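Local coordinates for Zn-dependent hydrolase, glyoxylase (Echinicola vietnamensis, PDB 6T5K), which probably hydrolyses beta-lactam antibiotics to substituted beta-amino acids as a zinc-dependent class B metallo-beta-lactamase, at residues V24-I32 and E78-L86. Numbering follows the deposited sequence.
Sequences VYSSDKLII and ETSELLSFL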
loop_
_atom_site.group_PDB
_atom_site.type_symbol
_atom_site.label_atom_id
_atom_site.label_comp_id
_atom_site.label_asym_id
_atom_site.label_seq_id
_atom_site.Cartn_x
_atom_site.Cartn_y
_atom_site.Cartn_z
ATOM N N VAL A 24 -9.803 7.786 12.648
ATOM C CA VAL A 24 -9.473 7.136 13.914
ATOM C C VAL A 24 -8.169 7.639 14.519
ATOM O O VAL A 24 -7.900 7.358 15.702
ATOM C CB VAL A 24 -9.455 5.599 13.770
ATOM C CG1 VAL A 24 -10.838 5.096 13.386
ATOM C CG2 VAL A 24 -8.422 5.165 12.721
ATOM N N TYR A 25 -7.361 8.376 13.761
ATOM C CA TYR A 25 -6.146 8.978 14.286
ATOM C C TYR A 25 -5.809 10.190 13.438
ATOM O O TYR A 25 -5.950 10.150 12.211
ATOM C CB TYR A 25 -4.968 7.998 14.236
ATOM C CG TYR A 25 -3.685 8.575 14.781
ATOM C CD1 TYR A 25 -2.796 9.251 13.959
ATOM C CD2 TYR A 25 -3.356 8.439 16.123
ATOM C CE1 TYR A 25 -1.615 9.779 14.457
ATOM C CE2 TYR A 25 -2.183 8.965 16.636
ATOM C CZ TYR A 25 -1.319 9.632 15.789
ATOM O OH TYR A 25 -0.147 10.158 16.275
ATOM N N SER A 26 -5.337 11.249 14.084
ATOM C CA SER A 26 -4.943 12.446 13.353
ATOM C C SER A 26 -3.862 13.167 14.137
ATOM O O SER A 26 -4.053 13.478 15.315
ATOM C CB SER A 26 -6.155 13.360 13.168
ATOM O OG SER A 26 -5.819 14.538 12.462
ATOM N N SER A 27 -2.723 13.403 13.494
ATOM C CA SER A 27 -1.699 14.279 14.040
ATOM C C SER A 27 -1.183 15.154 12.913
ATOM O O SER A 27 -1.673 15.086 11.783
ATOM C CB SER A 27 -0.520 13.472 14.585
ATOM O OG SER A 27 0.324 13.070 13.503
ATOM N N ASP A 28 -0.138 15.929 13.234
ATOM C CA ASP A 28 0.520 16.789 12.262
ATOM C C ASP A 28 1.085 16.000 11.092
ATOM O O ASP A 28 1.149 16.510 9.968
ATOM C CB ASP A 28 1.650 17.570 12.963
ATOM C CG ASP A 28 2.445 16.714 13.989
ATOM O OD1 ASP A 28 1.830 16.179 14.942
ATOM O OD2 ASP A 28 3.692 16.605 13.862
ATOM N N LYS A 29 1.474 14.753 11.326
ATOM C CA LYS A 29 2.268 14.013 10.370
ATOM C C LYS A 29 1.557 12.792 9.815
ATOM O O LYS A 29 2.007 12.236 8.804
ATOM C CB LYS A 29 3.552 13.543 11.061
ATOM C CG LYS A 29 4.443 14.597 11.655
ATOM C CD LYS A 29 4.800 15.652 10.632
ATOM C CE LYS A 29 6.256 16.110 10.745
ATOM N NZ LYS A 29 6.871 16.337 9.395
ATOM N N LEU A 30 0.478 12.355 10.453
ATOM C CA LEU A 30 -0.154 11.093 10.081
ATOM C C LEU A 30 -1.651 11.137 10.332
ATOM O O LEU A 30 -2.086 11.562 11.402
ATOM C CB LEU A 30 0.440 9.946 10.907
ATOM C CG LEU A 30 -0.010 8.531 10.555
ATOM C CD1 LEU A 30 0.656 8.111 9.265
ATOM C CD2 LEU A 30 0.383 7.576 11.668
ATOM N N ILE A 31 -2.430 10.673 9.354
ATOM C CA ILE A 31 -3.870 10.520 9.502
ATOM C C ILE A 31 -4.205 9.072 9.199
ATOM O O ILE A 31 -3.652 8.486 8.262
ATOM C CB ILE A 31 -4.650 11.488 8.595
ATOM C CG1 ILE A 31 -4.351 12.939 9.005
ATOM C CG2 ILE A 31 -6.151 11.187 8.692
ATOM C CD1 ILE A 31 -4.757 13.959 7.948
ATOM N N ILE A 32 -5.088 8.489 10.000
ATOM C CA ILE A 32 -5.614 7.153 9.732
ATOM C C ILE A 32 -7.126 7.224 9.643
ATOM O O ILE A 32 -7.787 7.690 10.569
ATOM C CB ILE A 32 -5.189 6.124 10.793
ATOM C CG1 ILE A 32 -3.672 6.141 10.961
ATOM C CG2 ILE A 32 -5.661 4.711 10.372
ATOM C CD1 ILE A 32 -3.156 5.270 12.095
ATOM N N GLU A 78 7.299 8.890 11.344
ATOM C CA GLU A 78 5.893 8.674 11.047
ATOM C C GLU A 78 5.512 7.208 11.181
ATOM O O GLU A 78 4.381 6.910 11.604
ATOM C CB GLU A 78 5.592 9.155 9.632
ATOM C CG GLU A 78 5.911 10.628 9.353
ATOM C CD GLU A 78 6.117 10.931 7.863
ATOM O OE1 GLU A 78 6.116 12.118 7.507
ATOM O OE2 GLU A 78 6.248 9.987 7.046
ATOM N N THR A 79 6.454 6.295 10.915
ATOM C CA THR A 79 6.159 4.884 11.065
ATOM C C THR A 79 6.016 4.540 12.544
ATOM O O THR A 79 5.140 3.763 12.932
ATOM C CB THR A 79 7.221 4.035 10.355
ATOM O OG1 THR A 79 7.320 4.480 8.988
ATOM C CG2 THR A 79 6.870 2.584 10.360
ATOM N N SER A 80 6.887 5.093 13.392
ATOM C CA SER A 80 6.734 4.905 14.833
ATOM C C SER A 80 5.393 5.434 15.340
ATOM O O SER A 80 4.760 4.818 16.205
ATOM C CB SER A 80 7.897 5.574 15.562
ATOM O OG SER A 80 9.110 4.967 15.135
ATOM N N GLU A 81 4.922 6.549 14.785
ATOM C CA GLU A 81 3.610 7.063 15.165
ATOM C C GLU A 81 2.507 6.079 14.793
ATOM O O GLU A 81 1.577 5.836 15.576
ATOM C CB GLU A 81 3.377 8.401 14.468
ATOM C CG GLU A 81 2.603 9.387 15.249
ATOM C CD GLU A 81 2.456 10.716 14.542
ATOM O OE1 GLU A 81 1.338 11.242 14.579
ATOM O OE2 GLU A 81 3.442 11.244 13.972
ATOM N N LEU A 82 2.588 5.516 13.593
ATOM C CA LEU A 82 1.639 4.493 13.190
ATOM C C LEU A 82 1.656 3.320 14.165
ATOM O O LEU A 82 0.607 2.838 14.594
ATOM C CB LEU A 82 1.974 4.051 11.765
ATOM C CG LEU A 82 1.180 2.909 11.136
ATOM C CD1 LEU A 82 -0.317 3.195 11.120
ATOM C CD2 LEU A 82 1.682 2.661 9.719
ATOM N N LEU A 83 2.844 2.812 14.485
ATOM C CA LEU A 83 2.935 1.633 15.329
ATOM C C LEU A 83 2.468 1.946 16.738
ATOM O O LEU A 83 1.872 1.088 17.394
ATOM C CB LEU A 83 4.367 1.099 15.292
ATOM C CG LEU A 83 4.653 0.365 13.981
ATOM C CD1 LEU A 83 6.114 0.222 13.699
ATOM C CD2 LEU A 83 4.016 -0.987 14.060
ATOM N N SER A 84 2.734 3.161 17.223
ATOM C CA SER A 84 2.235 3.562 18.532
ATOM C C SER A 84 0.715 3.508 18.575
ATOM O O SER A 84 0.137 3.056 19.564
ATOM C CB SER A 84 2.731 4.968 18.861
ATOM O OG SER A 84 2.341 5.366 20.167
ATOM N N PHE A 85 0.050 3.946 17.505
ATOM C CA PHE A 85 -1.398 3.878 17.479
ATOM C C PHE A 85 -1.870 2.433 17.525
ATOM O O PHE A 85 -2.786 2.090 18.278
ATOM C CB PHE A 85 -1.919 4.549 16.229
ATOM C CG PHE A 85 -3.377 4.356 16.029
ATOM C CD1 PHE A 85 -4.286 4.940 16.899
ATOM C CD2 PHE A 85 -3.849 3.568 15.005
ATOM C CE1 PHE A 85 -5.647 4.764 16.721
ATOM C CE2 PHE A 85 -5.227 3.393 14.819
ATOM C CZ PHE A 85 -6.114 4.005 15.679
ATOM N N LEU A 86 -1.272 1.573 16.704
ATOM C CA LEU A 86 -1.678 0.170 16.701
ATOM C C LEU A 86 -1.476 -0.450 18.072
ATOM O O LEU A 86 -2.301 -1.254 18.523
ATOM C CB LEU A 86 -0.897 -0.602 15.637
ATOM C CG LEU A 86 -1.159 -0.069 14.231
ATOM C CD1 LEU A 86 -0.308 -0.765 13.194
ATOM C CD2 LEU A 86 -2.651 -0.251 13.873
HETATM O O HOH W 1 0.722 7.627 17.738
HETATM O O HOH W 2 7.614 14.083 8.315
#
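Val24 meets the helix through CG2, 3.9 Å from CZ of the Phe85 ring. Its neighbour Tyr25 also faces inward, because the two residues form a classic beta bulge in which both backbone N-H groups reach Ile32 O. CB of Tyr25 lies over one face of the Phe85 ring in a CH-pi contact, and the two rings lean together obliquely, planes 54° apart. With CG anti to the backbone N (chi1 -180°), the phenol slants back past Phe85 toward the preceding helical turn and crosses the Glu81 side chain at about a right angle; OH donates to the anti lone pair of Glu81 OE1 at 2.5 Å. A water joins Tyr25 OH to the carbonyl O of Glu81. In the turn, Ser27 OG accepts from the backbone N of Lys29 and Leu30 as an ST turn and ST motif; OG also points at Glu81 OE1, but their 2.4 Å separation is doubtfully short. In one modelled conformer of Glu78, a second water bridges Lys29 NZ and OE1. Farther into the core, Leu30 CD2 packs on Leu82 CB, and Ile32 CD1 touches both Leu82 CD1 (3.6 Å) and Phe85 CD2 (3.4 Å). Such packing of helix 76-88 on the N-terminal beta-hairpin belongs to the alpha-beta/beta-alpha sandwich of metallo-beta-lactamases.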